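Local coordinates for putative cytoplasmic protein (Salmonella typhimurium LT2, PDB 2Q02) that is of unknown function but adopts a xylose isomerase-like TIM barrel, binds zinc, and may act as an isomerase, at residues 66-78 with 94-108. Numbering follows the deposited sequence.
Sequences EIVTINAVYPFNQ and AQGVGARALVLCPLN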
ATOM      1  N   GLU A  66      10.622  -9.472   6.260  1.00 46.60           N
ATOM      2  CA  GLU A  66      11.042  -8.200   5.678  1.00 46.93           C
ATOM      3  C   GLU A  66       9.923  -7.187   5.868  1.00 46.26           C
ATOM      4  O   GLU A  66       8.791  -7.436   5.491  1.00 45.55           O
ATOM      5  CB  GLU A  66      11.333  -8.353   4.177  1.00 46.02           C
ATOM      6  CG  GLU A  66      11.246  -7.036   3.386  1.00 52.04           C
ATOM      7  CD  GLU A  66      11.870  -7.093   1.977  1.00 52.26           C
ATOM      8  OE1 GLU A  66      11.572  -8.042   1.200  1.00 57.40           O
ATOM      9  OE2 GLU A  66      12.649  -6.155   1.646  1.00 57.95           O
ATOM     10  N   ILE A  67      10.242  -6.030   6.435  1.00 46.20           N
ATOM     11  CA  ILE A  67       9.294  -4.928   6.473  1.00 46.04           C
ATOM     12  C   ILE A  67       9.419  -4.198   5.140  1.00 46.05           C
ATOM     13  O   ILE A  67      10.409  -3.528   4.895  1.00 46.40           O
ATOM     14  CB  ILE A  67       9.584  -3.977   7.644  1.00 46.11           C
ATOM     15  CG1 ILE A  67       9.434  -4.730   8.972  1.00 46.06           C
ATOM     16  CG2 ILE A  67       8.653  -2.737   7.571  1.00 46.56           C
ATOM     17  CD1 ILE A  67       9.950  -3.987  10.170  1.00 45.41           C
ATOM     18  N   VAL A  68       8.427  -4.342   4.272  1.00 46.18           N
ATOM     19  CA  VAL A  68       8.544  -3.872   2.898  1.00 45.71           C
ATOM     20  C   VAL A  68       8.269  -2.384   2.804  1.00 45.94           C
ATOM     21  O   VAL A  68       9.011  -1.665   2.138  1.00 45.96           O
ATOM     22  CB  VAL A  68       7.588  -4.620   1.928  1.00 47.26           C
ATOM     23  CG1 VAL A  68       7.719  -4.058   0.521  1.00 47.42           C
ATOM     24  CG2 VAL A  68       7.844  -6.160   1.948  1.00 46.65           C
ATOM     25  N   THR A  69       7.200  -1.909   3.435  1.00 45.69           N
ATOM     26  CA  THR A  69       6.969  -0.458   3.457  1.00 45.87           C
ATOM     27  C   THR A  69       6.491   0.042   4.788  1.00 46.28           C
ATOM     28  O   THR A  69       6.101  -0.733   5.664  1.00 45.68           O
ATOM     29  CB  THR A  69       5.905   0.034   2.408  1.00 46.56           C
ATOM     30  OG1 THR A  69       4.585  -0.100   2.951  1.00 47.46           O
ATOM     31  CG2 THR A  69       5.990  -0.739   1.104  1.00 49.36           C
ATOM     32  N   ILE A  70       6.523   1.369   4.894  1.00 46.42           N
ATOM     33  CA  ILE A  70       5.739   2.096   5.871  1.00 46.62           C
ATOM     34  C   ILE A  70       4.681   2.930   5.155  1.00 45.61           C
ATOM     35  O   ILE A  70       4.946   3.546   4.136  1.00 47.01           O
ATOM     36  CB  ILE A  70       6.656   2.952   6.752  1.00 46.96           C
ATOM     37  CG1 ILE A  70       7.485   2.004   7.643  1.00 49.43           C
ATOM     38  CG2 ILE A  70       5.840   3.935   7.590  1.00 45.87           C
ATOM     39  CD1 ILE A  70       8.531   2.686   8.454  1.00 50.51           C
ATOM     40  N   ASN A  71       3.465   2.886   5.675  1.00 46.49           N
ATOM     41  CA  ASN A  71       2.349   3.726   5.224  1.00 46.51           C
ATOM     42  C   ASN A  71       2.040   4.737   6.321  1.00 47.00           C
ATOM     43  O   ASN A  71       1.744   4.307   7.438  1.00 46.61           O
ATOM     44  CB  ASN A  71       1.066   2.901   5.040  1.00 45.94           C
ATOM     45  CG  ASN A  71       1.140   1.935   3.886  1.00 49.64           C
ATOM     46  OD1 ASN A  71       0.572   2.207   2.825  1.00 49.53           O
ATOM     47  ND2 ASN A  71       1.834   0.785   4.082  1.00 47.71           N
ATOM     48  N   ALA A  72       2.036   6.052   6.051  1.00 47.17           N
ATOM     49  CA  ALA A  72       2.327   6.672   4.744  1.00 45.95           C
ATOM     50  C   ALA A  72       2.482   8.154   4.993  1.00 46.26           C
ATOM     51  O   ALA A  72       2.048   8.639   6.039  1.00 46.69           O
ATOM     52  CB  ALA A  72       1.201   6.439   3.747  1.00 44.85           C
ATOM     53  N   VAL A  73       3.121   8.856   4.052  1.00 46.41           N
ATOM     54  CA  VAL A  73       3.148  10.309   4.053  1.00 45.57           C
ATOM     55  C   VAL A  73       1.874  10.843   3.428  1.00 45.87           C
ATOM     56  O   VAL A  73       1.508  10.421   2.329  1.00 46.24           O
ATOM     57  CB  VAL A  73       4.248  10.878   3.187  1.00 45.54           C
ATOM     58  CG1 VAL A  73       4.206  12.437   3.257  1.00 47.81           C
ATOM     59  CG2 VAL A  73       5.595  10.328   3.596  1.00 47.20           C
ATOM     60  N   TYR A  74       1.240  11.819   4.080  1.00 45.88           N
ATOM     61  CA  TYR A  74       0.098  12.540   3.494  1.00 45.67           C
ATOM     62  C   TYR A  74       0.092  14.011   3.943  1.00 46.00           C
ATOM     63  O   TYR A  74       0.359  14.286   5.109  1.00 45.88           O
ATOM     64  CB  TYR A  74      -1.243  11.848   3.848  1.00 45.56           C
ATOM     65  CG  TYR A  74      -2.479  12.641   3.395  1.00 46.03           C
ATOM     66  CD1 TYR A  74      -2.996  12.474   2.113  1.00 42.00           C
ATOM     67  CD2 TYR A  74      -3.098  13.572   4.235  1.00 42.00           C
ATOM     68  CE1 TYR A  74      -4.083  13.199   1.668  1.00 42.55           C
ATOM     69  CE2 TYR A  74      -4.181  14.313   3.792  1.00 43.73           C
ATOM     70  CZ  TYR A  74      -4.663  14.117   2.493  1.00 45.90           C
ATOM     71  OH  TYR A  74      -5.731  14.817   1.992  1.00 45.35           O
ATOM     72  N   PRO A  75      -0.165  14.969   3.016  1.00 46.61           N
ATOM     73  CA  PRO A  75      -0.194  14.896   1.543  1.00 46.39           C
ATOM     74  C   PRO A  75       1.170  15.219   0.926  1.00 45.66           C
ATOM     75  O   PRO A  75       1.667  16.330   1.071  1.00 45.67           O
ATOM     76  CB  PRO A  75      -1.252  15.945   1.168  1.00 45.50           C
ATOM     77  CG  PRO A  75      -1.172  16.979   2.268  1.00 45.41           C
ATOM     78  CD  PRO A  75      -0.518  16.327   3.477  1.00 47.01           C
ATOM     79  N   PHE A  76       1.756  14.258   0.219  1.00 45.19           N
ATOM     80  CA  PHE A  76       3.134  14.428  -0.324  1.00 46.36           C
ATOM     81  C   PHE A  76       3.197  15.577  -1.311  1.00 46.46           C
ATOM     82  O   PHE A  76       4.230  16.199  -1.557  1.00 46.87           O
ATOM     83  CB  PHE A  76       3.647  13.125  -0.979  1.00 46.03           C
ATOM     84  CG  PHE A  76       3.267  12.954  -2.433  1.00 44.30           C
ATOM     85  CD1 PHE A  76       4.082  13.445  -3.440  1.00 45.23           C
ATOM     86  CD2 PHE A  76       2.124  12.236  -2.790  1.00 48.24           C
ATOM     87  CE1 PHE A  76       3.746  13.254  -4.789  1.00 47.61           C
ATOM     88  CE2 PHE A  76       1.783  12.029  -4.130  1.00 47.32           C
ATOM     89  CZ  PHE A  76       2.599  12.551  -5.127  1.00 48.57           C
ATOM     90  N   ASN A  77       2.022  15.809  -1.827  1.00 45.94           N
ATOM     91  CA  ASN A  77       1.689  16.663  -2.923  1.00 48.12           C
ATOM     92  C   ASN A  77       1.680  18.163  -2.568  1.00 46.27           C
ATOM     93  O   ASN A  77       1.720  19.011  -3.437  1.00 43.77           O
ATOM     94  CB  ASN A  77       0.234  16.220  -3.271  1.00 47.78           C
ATOM     95  CG  ASN A  77       0.024  16.060  -4.700  1.00 49.35           C
ATOM     96  OD1 ASN A  77       0.925  16.312  -5.503  1.00 70.43           O
ATOM     97  ND2 ASN A  77      -1.162  15.654  -5.062  1.00 50.29           N
ATOM     98  N   GLN A  78       1.543  18.452  -1.274  1.00 49.80           N
ATOM     99  CA  GLN A  78       1.391  19.808  -0.728  1.00 51.00           C
ATOM    100  C   GLN A  78       2.480  19.986   0.319  1.00 51.13           C
ATOM    101  O   GLN A  78       2.230  20.017   1.534  1.00 52.22           O
ATOM    102  CB  GLN A  78       0.002  19.954  -0.110  1.00 51.42           C
ATOM    103  CG  GLN A  78      -0.268  21.288   0.582  1.00 53.13           C
ATOM    104  CD  GLN A  78      -1.734  21.658   0.532  1.00 57.45           C
ATOM    105  OE1 GLN A  78      -2.434  21.601   1.560  1.00 67.24           O
ATOM    106  NE2 GLN A  78      -2.229  22.007  -0.686  1.00 56.32           N
ATOM    107  N   ALA A  94      11.447   4.430   8.976  1.00 46.28           N
ATOM    108  CA  ALA A  94      11.697   3.427   7.941  1.00 45.87           C
ATOM    109  C   ALA A  94      13.136   2.940   8.012  1.00 46.54           C
ATOM    110  O   ALA A  94      13.392   1.726   8.021  1.00 47.08           O
ATOM    111  CB  ALA A  94      11.361   3.987   6.540  1.00 45.13           C
ATOM    112  N   GLN A  95      14.069   3.879   8.106  1.00 45.84           N
ATOM    113  CA  GLN A  95      15.470   3.541   8.246  1.00 46.79           C
ATOM    114  C   GLN A  95      15.707   2.712   9.522  1.00 46.48           C
ATOM    115  O   GLN A  95      16.410   1.695   9.485  1.00 47.40           O
ATOM    116  CB  GLN A  95      16.293   4.823   8.250  1.00 46.92           C
ATOM    117  CG  GLN A  95      17.787   4.633   8.244  1.00 48.85           C
ATOM    118  CD  GLN A  95      18.488   5.947   8.263  1.00 49.03           C
ATOM    119  OE1 GLN A  95      18.169   6.831   9.070  1.00 51.58           O
ATOM    120  NE2 GLN A  95      19.431   6.116   7.352  1.00 51.16           N
ATOM    121  N   GLY A  96      15.098   3.128  10.634  1.00 45.71           N
ATOM    122  CA  GLY A  96      15.278   2.465  11.921  1.00 45.50           C
ATOM    123  C   GLY A  96      14.736   1.056  12.029  1.00 45.62           C
ATOM    124  O   GLY A  96      15.367   0.204  12.655  1.00 45.37           O
ATOM    125  N   VAL A  97      13.563   0.797  11.448  1.00 45.86           N
ATOM    126  CA  VAL A  97      12.993  -0.574  11.483  1.00 45.69           C
ATOM    127  C   VAL A  97      13.534  -1.457  10.365  1.00 45.45           C
ATOM    128  O   VAL A  97      13.329  -2.656  10.380  1.00 46.18           O
ATOM    129  CB  VAL A  97      11.437  -0.601  11.440  1.00 45.66           C
ATOM    130  CG1 VAL A  97      10.862   0.221  12.597  1.00 46.84           C
ATOM    131  CG2 VAL A  97      10.898  -0.142  10.079  1.00 44.88           C
ATOM    132  N   GLY A  98      14.218  -0.856   9.397  1.00 45.32           N
ATOM    133  CA  GLY A  98      14.728  -1.587   8.239  1.00 45.54           C
ATOM    134  C   GLY A  98      13.714  -1.700   7.104  1.00 46.09           C
ATOM    135  O   GLY A  98      13.782  -2.639   6.293  1.00 45.90           O
ATOM    136  N   ALA A  99      12.783  -0.746   7.031  1.00 45.92           N
ATOM    137  CA  ALA A  99      11.800  -0.724   5.959  1.00 45.92           C
ATOM    138  C   ALA A  99      12.446  -0.275   4.642  1.00 46.16           C
ATOM    139  O   ALA A  99      13.240   0.676   4.587  1.00 47.28           O
ATOM    140  CB  ALA A  99      10.643   0.169   6.307  1.00 45.92           C
ATOM    141  N   ARG A 100      12.085  -0.973   3.582  1.00 46.64           N
ATOM    142  CA  ARG A 100      12.636  -0.747   2.256  1.00 47.73           C
ATOM    143  C   ARG A 100      12.088   0.540   1.627  1.00 46.50           C
ATOM    144  O   ARG A 100      12.805   1.278   0.958  1.00 45.16           O
ATOM    145  CB  ARG A 100      12.226  -1.938   1.373  1.00 48.74           C
ATOM    146  CG  ARG A 100      12.793  -1.921  -0.038  1.00 52.44           C
ATOM    147  CD  ARG A 100      12.720  -3.344  -0.663  1.00 53.51           C
ATOM    148  NE  ARG A 100      11.575  -3.525  -1.570  1.00 56.29           N
ATOM    149  CZ  ARG A 100      11.070  -4.703  -1.928  1.00 54.71           C
ATOM    150  NH1 ARG A 100      11.558  -5.849  -1.456  1.00 56.88           N
ATOM    151  NH2 ARG A 100      10.054  -4.736  -2.765  1.00 61.58           N
ATOM    152  N   ALA A 101      10.802   0.783   1.838  1.00 45.29           N
ATOM    153  CA  ALA A 101      10.111   1.844   1.141  1.00 45.51           C
ATOM    154  C   ALA A 101       9.194   2.622   2.096  1.00 45.89           C
ATOM    155  O   ALA A 101       8.777   2.109   3.164  1.00 44.19           O
ATOM    156  CB  ALA A 101       9.288   1.249  -0.020  1.00 44.47           C
ATOM    157  N   LEU A 102       8.897   3.863   1.703  1.00 45.36           N
ATOM    158  CA  LEU A 102       7.868   4.650   2.367  1.00 45.34           C
ATOM    159  C   LEU A 102       6.850   5.079   1.310  1.00 46.23           C
ATOM    160  O   LEU A 102       7.201   5.497   0.182  1.00 45.21           O
ATOM    161  CB  LEU A 102       8.463   5.852   3.106  1.00 46.53           C
ATOM    162  CG  LEU A 102       7.573   6.953   3.695  1.00 45.18           C
ATOM    163  CD1 LEU A 102       6.761   6.432   4.853  1.00 47.78           C
ATOM    164  CD2 LEU A 102       8.417   8.105   4.145  1.00 44.95           C
ATOM    165  N   VAL A 103       5.579   4.959   1.688  1.00 46.27           N
ATOM    166  CA  VAL A 103       4.471   5.256   0.786  1.00 45.92           C
ATOM    167  C   VAL A 103       4.079   6.724   0.835  1.00 45.25           C
ATOM    168  O   VAL A 103       3.996   7.325   1.912  1.00 44.45           O
ATOM    169  CB  VAL A 103       3.229   4.407   1.151  1.00 44.40           C
ATOM    170  CG1 VAL A 103       2.035   4.793   0.280  1.00 48.25           C
ATOM    171  CG2 VAL A 103       3.527   2.934   1.012  1.00 45.30           C
ATOM    172  N   LEU A 104       3.791   7.280  -0.338  1.00 46.52           N
ATOM    173  CA  LEU A 104       3.408   8.697  -0.495  1.00 46.27           C
ATOM    174  C   LEU A 104       1.981   8.815  -1.067  1.00 45.90           C
ATOM    175  O   LEU A 104       1.655   8.216  -2.107  1.00 45.15           O
ATOM    176  CB  LEU A 104       4.383   9.395  -1.439  1.00 45.53           C
ATOM    177  CG  LEU A 104       5.846   9.412  -0.990  1.00 47.84           C
ATOM    178  CD1 LEU A 104       6.772   9.693  -2.149  1.00 50.23           C
ATOM    179  CD2 LEU A 104       6.085  10.448   0.099  1.00 49.39           C
ATOM    180  N   CYS A 105       1.133   9.574  -0.379  1.00 45.64           N
ATOM    181  CA  CYS A 105      -0.250   9.738  -0.790  1.00 46.65           C
ATOM    182  C   CYS A 105      -0.552  11.179  -1.130  1.00 45.81           C
ATOM    183  O   CYS A 105      -0.175  12.083  -0.366  1.00 45.60           O
ATOM    184  CB  CYS A 105      -1.199   9.316   0.339  1.00 48.88           C
ATOM    185  SG  CYS A 105      -1.259   7.530   0.599  1.00 54.47           S
ATOM    186  N   PRO A 106      -1.306  11.401  -2.228  1.00 45.44           N
ATOM    187  CA  PRO A 106      -1.578  12.755  -2.721  1.00 44.47           C
ATOM    188  C   PRO A 106      -2.655  13.443  -1.920  1.00 44.70           C
ATOM    189  O   PRO A 106      -3.455  12.779  -1.280  1.00 45.14           O
ATOM    190  CB  PRO A 106      -2.111  12.518  -4.141  1.00 44.28           C
ATOM    191  CG  PRO A 106      -2.853  11.189  -4.025  1.00 43.91           C
ATOM    192  CD  PRO A 106      -2.000  10.376  -3.040  1.00 44.76           C
ATOM    193  N   LEU A 107      -2.680  14.766  -1.988  1.00 44.87           N
ATOM    194  CA  LEU A 107      -3.753  15.555  -1.386  1.00 45.11           C
ATOM    195  C   LEU A 107      -5.112  15.043  -1.875  1.00 45.34           C
ATOM    196  O   LEU A 107      -5.280  14.694  -3.045  1.00 44.65           O
ATOM    197  CB  LEU A 107      -3.600  17.056  -1.693  1.00 43.65           C
ATOM    198  CG  LEU A 107      -4.631  17.991  -1.044  1.00 45.78           C
ATOM    199  CD1 LEU A 107      -4.376  18.155   0.464  1.00 45.49           C
ATOM    200  CD2 LEU A 107      -4.669  19.351  -1.713  1.00 44.76           C
ATOM    201  N   ASN A 108      -6.076  14.992  -0.963  1.00 44.57           N
ATOM    202  CA  ASN A 108      -7.369  14.366  -1.257  1.00 44.83           C
ATOM    203  C   ASN A 108      -8.463  15.147  -0.542  1.00 45.07           C
ATOM    204  O   ASN A 108      -9.196  14.617   0.274  1.00 45.34           O
ATOM    205  CB  ASN A 108      -7.336  12.861  -0.900  1.00 44.35           C
ATOM    206  CG  ASN A 108      -8.632  12.115  -1.241  1.00 43.61           C
ATOM    207  OD1 ASN A 108      -9.103  12.127  -2.366  1.00 46.40           O
ATOM    208  ND2 ASN A 108      -9.188  11.429  -0.249  1.00 43.69           N
TER
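Ile70 reaches from strand 66-73 to Ala94, Val97, Ala99 and Leu102. CB and the CG2 branch meet Leu102 CD1, CG2 at 3.8 Å. CG1, held anti to the carbonyl carbon (chi1 -69°), passes Ala99 CB, and CD1 ends over the backbone of Ala94 in the last turn of helix 81-97, 3.3 Å from its CA, with Ala94 CB and Val97 CG2 also in contact. A beta-branched residue suits this place because one branch can meet Leu102 while the other runs to the helix. Ile67 CD1 extends the patch onto Val97. There the helix ends in a Schellman motif, glycine tolerating the positive phi at Gly98.

The strands run parallel. Ile70 N donates to Ala101 O, and Val103 N returns to Ile70 O at 2.9 Å, nearly in line with the carbonyl. Beyond the cis peptide preceding Ala72, Val73 N bonds Val103 O and Cys105 N bonds Val73 O. Val73 CG2 touches the CD2 methyls of both Leu102 and Leu104 (3.6 and 3.5 Å), on Ile70's side of the sheet.

Thr69, Asn71, Ala101 and Val103 take the other side. Val103, compact and apolar, faces the barrel interior with CG2 3.5 Å from Asn71 OD1, while the Asn71 amide donates from ND2 to Glu37 on the neighbouring strand, which also hydrogen-bonds Thr69 OG1.

Past the strands, the Tyr74 hydroxyl accepts a hydrogen bond from Asn108 N at 3.0 Å, and Phe76 turns its ring edge to the Cys105-Pro106 peptide. At the other end Arg100 NH1 makes a long, weak salt bridge to Glu66 OE2 (3.3 Å), the planes 76° apart.

This is a right-handed beta-alpha-beta unit of a TIM barrel: Ile70 and its neighbours seal sheet to helix, and Asn71 faces the zinc site beside His197.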